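Local structure of alanine racemase (2DY3) at residues T170-I174 and R205-H209; A12-N16 and G231-A235; K241-V245 and G317-G321; R281-K286 and Q298-V302. The protein belongs to the alanine racemase family, with a TIM-barrel-like N-terminal domain and a beta-rich C-terminal domain, and carries bound pyridoxal-5'-phosphate. One frame throughout, in Å; residues are numbered along the deposited sequence.

Contact 1 of 4, residues T170-I174 and R205-H209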
loop_
_atom_site.group_PDB
_atom_site.type_symbol
_atom_site.label_atom_id
_atom_site.label_comp_id
_atom_site.label_asym_id
_atom_site.label_seq_id
_atom_site.Cartn_x
_atom_site.Cartn_y
_atom_site.Cartn_z
ATOM N N THR B 170 22.391 21.840 -3.711
ATOM C CA THR B 170 22.896 21.373 -2.428
ATOM C C THR B 170 23.805 22.368 -1.721
ATOM O O THR B 170 23.579 22.709 -0.561
ATOM C CB THR B 170 23.650 20.045 -2.597
ATOM O OG1 THR B 170 22.731 19.037 -3.033
ATOM C CG2 THR B 170 24.282 19.617 -1.283
ATOM N N ASP B 171 24.833 22.838 -2.415
ATOM C CA ASP B 171 25.757 23.790 -1.813
ATOM C C ASP B 171 25.078 25.091 -1.416
ATOM O O ASP B 171 25.469 25.723 -0.437
ATOM C CB ASP B 171 26.927 24.058 -2.760
ATOM C CG ASP B 171 28.029 23.022 -2.621
ATOM O OD1 ASP B 171 27.709 21.826 -2.470
ATOM O OD2 ASP B 171 29.219 23.396 -2.665
ATOM N N ARG B 172 24.060 25.496 -2.166
ATOM C CA ARG B 172 23.352 26.721 -1.829
ATOM C C ARG B 172 22.615 26.499 -0.508
ATOM O O ARG B 172 22.528 27.401 0.326
ATOM C CB ARG B 172 22.359 27.100 -2.934
ATOM C CG ARG B 172 21.712 28.467 -2.725
ATOM C CD ARG B 172 22.771 29.561 -2.657
ATOM N NE ARG B 172 23.534 29.652 -3.900
ATOM C CZ ARG B 172 23.049 30.130 -5.044
ATOM N NH1 ARG B 172 21.799 30.572 -5.104
ATOM N NH2 ARG B 172 23.810 30.153 -6.132
ATOM N N GLN B 173 22.098 25.288 -0.320
ATOM C CA GLN B 173 21.393 24.945 0.909
ATOM C C GLN B 173 22.348 24.933 2.101
ATOM O O GLN B 173 22.000 25.403 3.187
ATOM C CB GLN B 173 20.729 23.571 0.790
ATOM C CG GLN B 173 19.523 23.521 -0.135
ATOM C CD GLN B 173 18.704 22.252 0.060
ATOM O OE1 GLN B 173 18.004 22.095 1.066
ATOM N NE2 GLN B 173 18.802 21.334 -0.892
ATOM N N ILE B 174 23.551 24.396 1.896
ATOM C CA ILE B 174 24.542 24.327 2.964
ATOM C C ILE B 174 24.938 25.723 3.412
ATOM O O ILE B 174 25.117 25.970 4.602
ATOM C CB ILE B 174 25.812 23.557 2.518
ATOM C CG1 ILE B 174 25.458 22.095 2.247
ATOM C CG2 ILE B 174 26.878 23.608 3.618
ATOM C CD1 ILE B 174 24.878 21.401 3.452
ATOM N N ARG B 205 29.386 13.049 -0.593
ATOM C CA ARG B 205 29.857 14.302 -0.002
ATOM C C ARG B 205 30.365 14.075 1.419
ATOM O O ARG B 205 29.658 14.349 2.392
ATOM C CB ARG B 205 28.728 15.341 0.022
ATOM C CG ARG B 205 28.293 15.839 -1.345
ATOM C CD ARG B 205 29.403 16.624 -2.017
ATOM N NE ARG B 205 29.682 17.893 -1.350
ATOM C CZ ARG B 205 28.939 18.989 -1.473
ATOM N NH1 ARG B 205 27.861 18.986 -2.246
ATOM N NH2 ARG B 205 29.280 20.096 -0.829
ATOM N N SER B 206 31.591 13.577 1.537
ATOM C CA SER B 206 32.170 13.320 2.847
ATOM C C SER B 206 32.431 14.632 3.571
ATOM O O SER B 206 32.573 14.663 4.794
ATOM C CB SER B 206 33.472 12.534 2.710
ATOM O OG SER B 206 34.019 12.249 3.987
ATOM N N ASP B 207 32.492 15.719 2.810
ATOM C CA ASP B 207 32.729 17.028 3.397
ATOM C C ASP B 207 31.489 17.540 4.129
ATOM O O ASP B 207 31.546 18.561 4.813
ATOM C CB ASP B 207 33.135 18.033 2.317
ATOM C CG ASP B 207 32.098 18.163 1.219
ATOM O OD1 ASP B 207 31.996 19.259 0.633
ATOM O OD2 ASP B 207 31.395 17.172 0.930
ATOM N N LEU B 208 30.374 16.827 3.996
ATOM C CA LEU B 208 29.136 17.249 4.644
ATOM C C LEU B 208 28.684 16.327 5.771
ATOM O O LEU B 208 27.546 16.413 6.226
ATOM C CB LEU B 208 28.015 17.369 3.604
ATOM C CG LEU B 208 28.283 18.310 2.427
ATOM C CD1 LEU B 208 27.116 18.267 1.448
ATOM C CD2 LEU B 208 28.500 19.720 2.949
ATOM N N HIS B 209 29.567 15.448 6.227
ATOM C CA HIS B 209 29.204 14.527 7.303
ATOM C C HIS B 209 28.828 15.219 8.611
ATOM O O HIS B 209 27.966 14.736 9.346
ATOM C CB HIS B 209 30.340 13.543 7.571
ATOM C CG HIS B 209 30.510 12.511 6.500
ATOM N ND1 HIS B 209 29.683 12.442 5.398
ATOM C CD2 HIS B 209 31.399 11.498 6.370
ATOM C CE1 HIS B 209 30.056 11.429 4.636
ATOM N NE2 HIS B 209 31.094 10.840 5.203
#
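Three successive bends of Arg-205, with chi1, chi2 and chi3 all close to -67°, curl its chain round until the edge carrying NH1 and NH2 is turned to Asp-171, whose carboxylate is turned out beside its own backbone N. Asp-171 OD1 is gripped end-on by both terminal nitrogens: it lies 2.9 Å from Arg-205 NH1 and 2.9 Å from Arg-205 NH2. Sharing one oxygen leaves both hydrogen bonds bent, 135° at the hydrogen, and the two planar groups are 42° apart, so this is a forked salt bridge and not a flat carboxylate-guanidinium pair. NH1 comes nearly in line with the C-O bond, whereas NH2 approaches from the syn side, tilted out of the carboxylate plane. The other flank of the guanidinium is taken side-on by Asp-207, with Arg-205 NE 2.9 Å from Asp-207 OD2 and Arg-205 NH2 3.2 Å from Asp-207 OD1. Held between two carboxylates, the group has little freedom to rotate. This salt-bridge network ties the first turns of helix 169-186 to the loop between helix 199-202 and strand 212-213, within the N-terminal domain. Alongside it the contact becomes apolar: Leu-208 CD1 sits over the centre of the guanidinium, 3.5 Å above its plane, and Thr-170 CG2 touches both this methyl and the guanidinium. The hydroxyl of Thr-170 is hydrogen-bonded to the carbonyl of Ala-162. One helical turn on, the branches of Ile-174 and Leu-208 meet tip to tip, Ile-174 CG1 being 3.9 Å from Leu-208 CD2, while Leu-208 also rests on Cys-197.

Contact 2 of 4, residues A12-N16 and G231-A235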
loop_
_atom_site.group_PDB
_atom_site.type_symbol
_atom_site.label_atom_id
_atom_site.label_comp_id
_atom_site.label_asym_id
_atom_site.label_seq_id
_atom_site.Cartn_x
_atom_site.Cartn_y
_atom_site.Cartn_z
ATOM N N ALA B 12 21.671 -9.064 5.068
ATOM C CA ALA B 12 22.013 -8.040 4.088
ATOM C C ALA B 12 21.936 -6.681 4.770
ATOM O O ALA B 12 22.763 -5.800 4.522
ATOM C CB ALA B 12 21.048 -8.097 2.908
ATOM N N ILE B 13 20.940 -6.518 5.640
ATOM C CA ILE B 13 20.760 -5.265 6.370
ATOM C C ILE B 13 21.922 -5.028 7.340
ATOM O O ILE B 13 22.444 -3.914 7.446
ATOM C CB ILE B 13 19.415 -5.265 7.146
ATOM C CG1 ILE B 13 18.255 -5.188 6.145
ATOM C CG2 ILE B 13 19.354 -4.087 8.118
ATOM C CD1 ILE B 13 16.884 -5.168 6.772
ATOM N N ALA B 14 22.327 -6.076 8.048
ATOM C CA ALA B 14 23.438 -5.951 8.982
ATOM C C ALA B 14 24.679 -5.548 8.186
ATOM O O ALA B 14 25.419 -4.644 8.578
ATOM C CB ALA B 14 23.671 -7.269 9.694
ATOM N N HIS B 15 24.892 -6.221 7.060
ATOM C CA HIS B 15 26.030 -5.932 6.192
ATOM C C HIS B 15 26.017 -4.461 5.798
ATOM O O HIS B 15 27.014 -3.752 5.958
ATOM C CB HIS B 15 25.956 -6.791 4.930
ATOM C CG HIS B 15 26.905 -6.364 3.856
ATOM N ND1 HIS B 15 28.253 -6.652 3.896
ATOM C CD2 HIS B 15 26.708 -5.637 2.730
ATOM C CE1 HIS B 15 28.845 -6.120 2.841
ATOM N NE2 HIS B 15 27.930 -5.499 2.118
ATOM N N ASN B 16 24.878 -4.015 5.276
ATOM C CA ASN B 16 24.704 -2.633 4.853
ATOM C C ASN B 16 25.003 -1.693 6.014
ATOM O O ASN B 16 25.630 -0.645 5.829
ATOM C CB ASN B 16 23.266 -2.413 4.366
ATOM C CG ASN B 16 22.948 -3.203 3.111
ATOM O OD1 ASN B 16 21.781 -3.465 2.806
ATOM N ND2 ASN B 16 23.983 -3.573 2.366
ATOM N N GLY B 231 29.211 -1.541 -2.505
ATOM C CA GLY B 231 29.206 -2.854 -1.881
ATOM C C GLY B 231 27.971 -3.133 -1.049
ATOM O O GLY B 231 28.029 -3.879 -0.067
ATOM N N LEU B 232 26.848 -2.542 -1.440
ATOM C CA LEU B 232 25.600 -2.738 -0.713
ATOM C C LEU B 232 24.899 -4.011 -1.158
ATOM O O LEU B 232 25.079 -4.464 -2.291
ATOM C CB LEU B 232 24.678 -1.534 -0.919
ATOM C CG LEU B 232 25.253 -0.218 -0.389
ATOM C CD1 LEU B 232 24.219 0.890 -0.484
ATOM C CD2 LEU B 232 25.682 -0.414 1.064
ATOM N N LYS B 233 24.106 -4.587 -0.256
ATOM C CA LYS B 233 23.362 -5.809 -0.538
ATOM C C LYS B 233 21.848 -5.606 -0.433
ATOM O O LYS B 233 21.310 -5.430 0.660
ATOM C CB LYS B 233 23.789 -6.913 0.429
ATOM C CG LYS B 233 24.936 -7.772 -0.065
ATOM C CD LYS B 233 26.089 -6.929 -0.563
ATOM C CE LYS B 233 27.174 -7.795 -1.180
ATOM N NZ LYS B 233 28.214 -6.962 -1.851
ATOM N N PRO B 234 21.142 -5.624 -1.575
ATOM C CA PRO B 234 19.686 -5.444 -1.574
ATOM C C PRO B 234 19.070 -6.415 -0.579
ATOM O O PRO B 234 19.495 -7.559 -0.488
ATOM C CB PRO B 234 19.307 -5.755 -3.018
ATOM C CG PRO B 234 20.487 -5.225 -3.771
ATOM C CD PRO B 234 21.652 -5.749 -2.951
ATOM N N ALA B 235 18.069 -5.963 0.166
ATOM C CA ALA B 235 17.461 -6.820 1.173
ATOM C C ALA B 235 16.045 -7.311 0.866
ATOM O O ALA B 235 15.563 -8.248 1.504
ATOM C CB ALA B 235 17.474 -6.100 2.511
#
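His-15 NE2 gives its hydrogen to the backbone carbonyl of Gly-231, with NE2 and Gly-231 O 2.7 Å apart. The bond is nearly straight, 164° at the hydrogen; the oxygen lies within 5° of the imidazole plane, and the ring nitrogen meets it almost head-on, in line with the carbonyl bond. The ring reaches that far because CG stands opposite the backbone N (chi1 168°), carrying the imidazole out from the helix toward the loop. Lys-233 runs across the same ring obliquely, its CD 3.6 Å from His-15 NE2. Its amine, Lys-233 NZ, comes within 4.2 Å of His-15 NE2, a closeness that would probably disfavour a second proton on the imidazole. Gly-231 has a positive phi, readily adopted by glycine, at the start of this loop run. Farther along, the amide of Asn-16 lies against the backbone of Leu-232 and Lys-233. The other half of the contact is small and apolar. Ala-12 CB packs 3.5 Å from Lys-233 O and also touches Ala-235 CB, so the helix backbone comes close to the loop. Ile-13 starts out away from the loop, but its CG1 swings back to 3.8 Å from Ala-235 CB, with the rest of the side chain packed on Val-45, Val-48 and Ile-49. Helix 10-24 is thus sandwiched between helix 42-50 and the loop leading into strand 236-247; Asp-9, just ahead of it, bonds to Ala-12 N through its side chain and to Ala-235 through its backbone.

Contact 3 of 4, residues K241-V245 and G317-G321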
loop_
_atom_site.group_PDB
_atom_site.type_symbol
_atom_site.label_atom_id
_atom_site.label_comp_id
_atom_site.label_asym_id
_atom_site.label_seq_id
_atom_site.Cartn_x
_atom_site.Cartn_y
_atom_site.Cartn_z
ATOM N N LYS B 241 3.845 -17.062 -6.332
ATOM C CA LYS B 241 3.821 -18.403 -6.877
ATOM C C LYS B 241 2.706 -18.419 -7.915
ATOM O O LYS B 241 1.586 -17.981 -7.636
ATOM C CB LYS B 241 3.559 -19.414 -5.760
ATOM C CG LYS B 241 4.657 -19.403 -4.702
ATOM C CD LYS B 241 4.654 -20.663 -3.862
ATOM C CE LYS B 241 5.920 -20.748 -3.018
ATOM N NZ LYS B 241 5.961 -21.980 -2.183
ATOM N N VAL B 242 3.025 -18.897 -9.113
ATOM C CA VAL B 242 2.053 -18.966 -10.192
ATOM C C VAL B 242 0.863 -19.814 -9.766
ATOM O O VAL B 242 1.027 -20.948 -9.319
ATOM C CB VAL B 242 2.690 -19.573 -11.462
ATOM C CG1 VAL B 242 1.655 -19.643 -12.590
ATOM C CG2 VAL B 242 3.894 -18.737 -11.882
ATOM N N SER B 243 -0.336 -19.260 -9.903
ATOM C CA SER B 243 -1.539 -19.978 -9.507
ATOM C C SER B 243 -2.036 -20.917 -10.592
ATOM O O SER B 243 -2.517 -22.012 -10.305
ATOM C CB SER B 243 -2.644 -18.984 -9.155
ATOM O OG SER B 243 -2.957 -18.169 -10.267
ATOM N N VAL B 244 -1.926 -20.486 -11.843
ATOM C CA VAL B 244 -2.382 -21.301 -12.955
ATOM C C VAL B 244 -1.597 -21.017 -14.229
ATOM O O VAL B 244 -1.212 -19.876 -14.496
ATOM C CB VAL B 244 -3.889 -21.047 -13.271
ATOM C CG1 VAL B 244 -4.323 -21.905 -14.438
ATOM C CG2 VAL B 244 -4.751 -21.350 -12.064
ATOM N N VAL B 245 -1.356 -22.071 -15.003
ATOM C CA VAL B 245 -0.672 -21.955 -16.283
ATOM C C VAL B 245 -1.728 -22.316 -17.310
ATOM O O VAL B 245 -2.297 -23.405 -17.272
ATOM C CB VAL B 245 0.515 -22.922 -16.395
ATOM C CG1 VAL B 245 0.969 -23.017 -17.847
ATOM C CG2 VAL B 245 1.667 -22.424 -15.520
ATOM N N GLY B 317 8.952 -25.380 -19.572
ATOM C CA GLY B 317 7.947 -26.102 -18.815
ATOM C C GLY B 317 7.486 -25.485 -17.508
ATOM O O GLY B 317 7.296 -26.198 -16.524
ATOM N N VAL B 318 7.310 -24.170 -17.484
ATOM C CA VAL B 318 6.835 -23.503 -16.281
ATOM C C VAL B 318 5.484 -24.102 -15.900
ATOM O O VAL B 318 4.616 -24.270 -16.753
ATOM C CB VAL B 318 6.621 -22.000 -16.515
ATOM C CG1 VAL B 318 5.929 -21.376 -15.283
ATOM C CG2 VAL B 318 7.958 -21.321 -16.807
ATOM N N GLU B 319 5.317 -24.423 -14.623
ATOM C CA GLU B 319 4.072 -24.990 -14.128
ATOM C C GLU B 319 3.544 -24.193 -12.940
ATOM O O GLU B 319 4.267 -23.394 -12.349
ATOM C CB GLU B 319 4.288 -26.435 -13.699
ATOM C CG GLU B 319 4.796 -27.341 -14.800
ATOM C CD GLU B 319 4.905 -28.772 -14.340
ATOM O OE1 GLU B 319 3.861 -29.432 -14.197
ATOM O OE2 GLU B 319 6.032 -29.237 -14.104
ATOM N N ALA B 320 2.280 -24.414 -12.595
ATOM C CA ALA B 320 1.675 -23.727 -11.458
ATOM C C ALA B 320 2.508 -24.061 -10.230
ATOM O O ALA B 320 3.004 -25.178 -10.100
ATOM C CB ALA B 320 0.233 -24.195 -11.259
ATOM N N GLY B 321 2.665 -23.091 -9.337
ATOM C CA GLY B 321 3.454 -23.313 -8.141
ATOM C C GLY B 321 4.870 -22.794 -8.318
ATOM O O GLY B 321 5.632 -22.691 -7.357
#
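The peptide group joining Glu-319 to Ala-320 carries a methyl of Val-245 over one face: Val-245 CG2 stands 3.6 Å from Glu-319 C and equally far from Ala-320 N, above the C-N bond. The next peptide meets its partner through its N-H, where Gly-321 N donates to Val-242 O at 2.7 Å. That bond is fairly straight, 157° at the hydrogen, although the donor is tilted 15° from the carbonyl plane. Gly-321 has a positive phi, and its backbone angles call for glycine. Between these two points Ala-320 CB sits 3.6 Å from Ser-243 O, resting against the carbonyl oxygens of Ser-243 and Val-242. Val-245 keeps CG1 opposite its backbone N (chi1 166°) and CG2 beside it, placing CG2 against the loop and 4.4 Å from Val-318 CG1. Val-242 lies alongside the loop backbone, and Lys-241 passes Gly-321 before its extended chain leads away. In the mixed sheet of the C-terminal domain, strand 236-247 loses its regularity here; Ser-243 and Val-244 both bond to Val-270, consistent with a beta bulge against strand 267-271. Val-242 also pairs with Ala-322, just past this loop, which runs on into the antiparallel strand 323-325. Val-242 and Val-318 both rest on Ile-291 of strand 288-291, Val-245 and Val-318 on Leu-311 of strand 307-312, while Val-244 packs on Ile-101 of the second subunit.

Contact 4 of 4, residues R281-K286 and Q298-V302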
loop_
_atom_site.group_PDB
_atom_site.type_symbol
_atom_site.label_atom_id
_atom_site.label_comp_id
_atom_site.label_asym_id
_atom_site.label_seq_id
_atom_site.Cartn_x
_atom_site.Cartn_y
_atom_site.Cartn_z
ATOM N N ARG B 281 -1.461 -0.519 -12.069
ATOM C CA ARG B 281 -2.106 -0.886 -13.322
ATOM C C ARG B 281 -1.254 -0.335 -14.473
ATOM O O ARG B 281 -1.220 -0.905 -15.563
ATOM C CB ARG B 281 -3.522 -0.301 -13.381
ATOM C CG ARG B 281 -4.473 -0.914 -12.360
ATOM C CD ARG B 281 -5.839 -0.242 -12.333
ATOM N NE ARG B 281 -6.549 -0.316 -13.608
ATOM C CZ ARG B 281 -6.628 0.686 -14.480
ATOM N NH1 ARG B 281 -6.044 1.846 -14.218
ATOM N NH2 ARG B 281 -7.291 0.529 -15.617
ATOM N N HIS B 282 -0.555 0.768 -14.207
ATOM C CA HIS B 282 0.302 1.424 -15.196
ATOM C C HIS B 282 1.546 0.622 -15.555
ATOM O O HIS B 282 2.207 0.902 -16.559
ATOM C CB HIS B 282 0.732 2.805 -14.688
ATOM C CG HIS B 282 -0.378 3.807 -14.649
ATOM N ND1 HIS B 282 -0.256 5.030 -14.024
ATOM C CD2 HIS B 282 -1.629 3.771 -15.166
ATOM C CE1 HIS B 282 -1.385 5.703 -14.158
ATOM N NE2 HIS B 282 -2.233 4.962 -14.848
ATOM N N ALA B 283 1.873 -0.370 -14.735
ATOM C CA ALA B 283 3.045 -1.194 -14.999
ATOM C C ALA B 283 2.798 -2.104 -16.196
ATOM O O ALA B 283 3.705 -2.803 -16.652
ATOM C CB ALA B 283 3.384 -2.022 -13.776
ATOM N N GLN B 284 1.573 -2.085 -16.708
ATOM C CA GLN B 284 1.211 -2.921 -17.846
ATOM C C GLN B 284 2.174 -2.818 -19.030
ATOM O O GLN B 284 2.475 -1.726 -19.511
ATOM C CB GLN B 284 -0.210 -2.588 -18.313
ATOM C CG GLN B 284 -0.629 -3.321 -19.576
ATOM C CD GLN B 284 -2.108 -3.188 -19.873
ATOM O OE1 GLN B 284 -2.594 -3.691 -20.887
ATOM N NE2 GLN B 284 -2.835 -2.511 -18.990
ATOM N N GLY B 285 2.646 -3.974 -19.491
ATOM C CA GLY B 285 3.550 -4.041 -20.627
ATOM C C GLY B 285 4.916 -3.405 -20.461
ATOM O O GLY B 285 5.634 -3.203 -21.443
ATOM N N LYS B 286 5.298 -3.102 -19.226
ATOM C CA LYS B 286 6.589 -2.467 -18.987
ATOM C C LYS B 286 7.628 -3.359 -18.320
ATOM O O LYS B 286 8.802 -2.997 -18.241
ATOM C CB LYS B 286 6.405 -1.220 -18.125
ATOM C CG LYS B 286 5.468 -0.180 -18.709
ATOM C CD LYS B 286 5.451 1.054 -17.825
ATOM C CE LYS B 286 4.480 2.104 -18.333
ATOM N NZ LYS B 286 4.412 3.252 -17.388
ATOM N N GLN B 298 5.031 -9.333 -18.662
ATOM C CA GLN B 298 3.672 -9.201 -18.158
ATOM C C GLN B 298 2.853 -8.781 -19.372
ATOM O O GLN B 298 3.343 -8.039 -20.221
ATOM C CB GLN B 298 3.627 -8.128 -17.058
ATOM C CG GLN B 298 2.237 -7.709 -16.574
ATOM C CD GLN B 298 1.523 -6.814 -17.566
ATOM O OE1 GLN B 298 2.162 -6.088 -18.326
ATOM N NE2 GLN B 298 0.193 -6.848 -17.555
ATOM N N VAL B 299 1.623 -9.271 -19.467
ATOM C CA VAL B 299 0.754 -8.939 -20.590
ATOM C C VAL B 299 -0.672 -8.681 -20.124
ATOM O O VAL B 299 -1.102 -9.199 -19.099
ATOM C CB VAL B 299 0.696 -10.088 -21.622
ATOM C CG1 VAL B 299 2.043 -10.266 -22.289
ATOM C CG2 VAL B 299 0.272 -11.371 -20.932
ATOM N N GLY B 300 -1.396 -7.878 -20.894
ATOM C CA GLY B 300 -2.775 -7.584 -20.565
ATOM C C GLY B 300 -2.957 -6.609 -19.425
ATOM O O GLY B 300 -2.022 -5.933 -19.004
ATOM N N ARG B 301 -4.180 -6.550 -18.914
ATOM C CA ARG B 301 -4.513 -5.641 -17.832
ATOM C C ARG B 301 -4.163 -6.198 -16.457
ATOM O O ARG B 301 -4.347 -7.389 -16.188
ATOM C CB ARG B 301 -6.007 -5.315 -17.869
ATOM C CG ARG B 301 -6.566 -5.146 -19.269
ATOM C CD ARG B 301 -7.888 -4.397 -19.273
ATOM N NE ARG B 301 -7.709 -2.980 -18.958
ATOM C CZ ARG B 301 -8.673 -2.066 -19.040
ATOM N NH1 ARG B 301 -9.893 -2.416 -19.426
ATOM N NH2 ARG B 301 -8.414 -0.798 -18.742
ATOM N N VAL B 302 -3.644 -5.334 -15.593
ATOM C CA VAL B 302 -3.336 -5.749 -14.237
ATOM C C VAL B 302 -4.672 -5.627 -13.521
ATOM O O VAL B 302 -5.297 -4.571 -13.542
ATOM C CB VAL B 302 -2.316 -4.813 -13.554
ATOM C CG1 VAL B 302 -2.259 -5.111 -12.052
ATOM C CG2 VAL B 302 -0.933 -4.993 -14.184
HETATM O O HOH W 1 -3.207 -2.580 -16.258
HETATM O O HOH W 2 -7.379 -2.707 -14.339
#
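Two overlapping turns, closed by Gln-284 N to Arg-281 O and by Lys-286 N to Ala-283 O, the second of type II with Gly-285 at its positive-phi position, wrap residues 281-286 against Gln-298 and Val-302. Gln-298 bends at chi2 (-75°), which directs its amide oxygen to the turn; Gln-298 OE1 is 2.5 Å from Gly-285 N, and although the bond is nearly straight at 172°, so short a length is doubtful. Two waters fill the junction at the other end. One donates to Arg-281 O and accepts from Val-302 N at 2.9 Å, with a weak bond from Gln-284 NE2. The second lies at the edge of the Arg-281 guanidinium, accepting from Arg-281 NE at 2.6 Å and donating to Val-302 O. The side chains of Arg-281 and Arg-301 run the same way side by side, Arg-281 NH2 being 3.6 Å from Arg-301 NH2, a like-charge approach. Glu-347 of the second subunit packs on Arg-281, and Arg-129 of that subunit bonds to Arg-301 O. The turns ahead of strand 288-291 thus meet the end of strand 294-299 and the loop after it, at the open end of this C-terminal-domain beta hairpin, beside the dimer interface.

Contact 1 is nested within the chain loop closed by contact 2, and contact 4 within that closed by contact 3, the second pair following the first in sequence. Contact 1 belongs to the N-terminal domain, where helix 169-186 meets the approach to strand 212-213. Contact 2, its centre about 25 Å away, brings helix 10-24 against the loop entering strand 236-247, near the junction of the two domains. Contacts 3 and 4 reach the same mixed sheet of the C-terminal domain, with centres about 19 Å apart, and both touch the second subunit. Contacts 1 and 3 lie about 51 Å apart between centres, on opposite sides of the chain's centre, showing how elongated each subunit is.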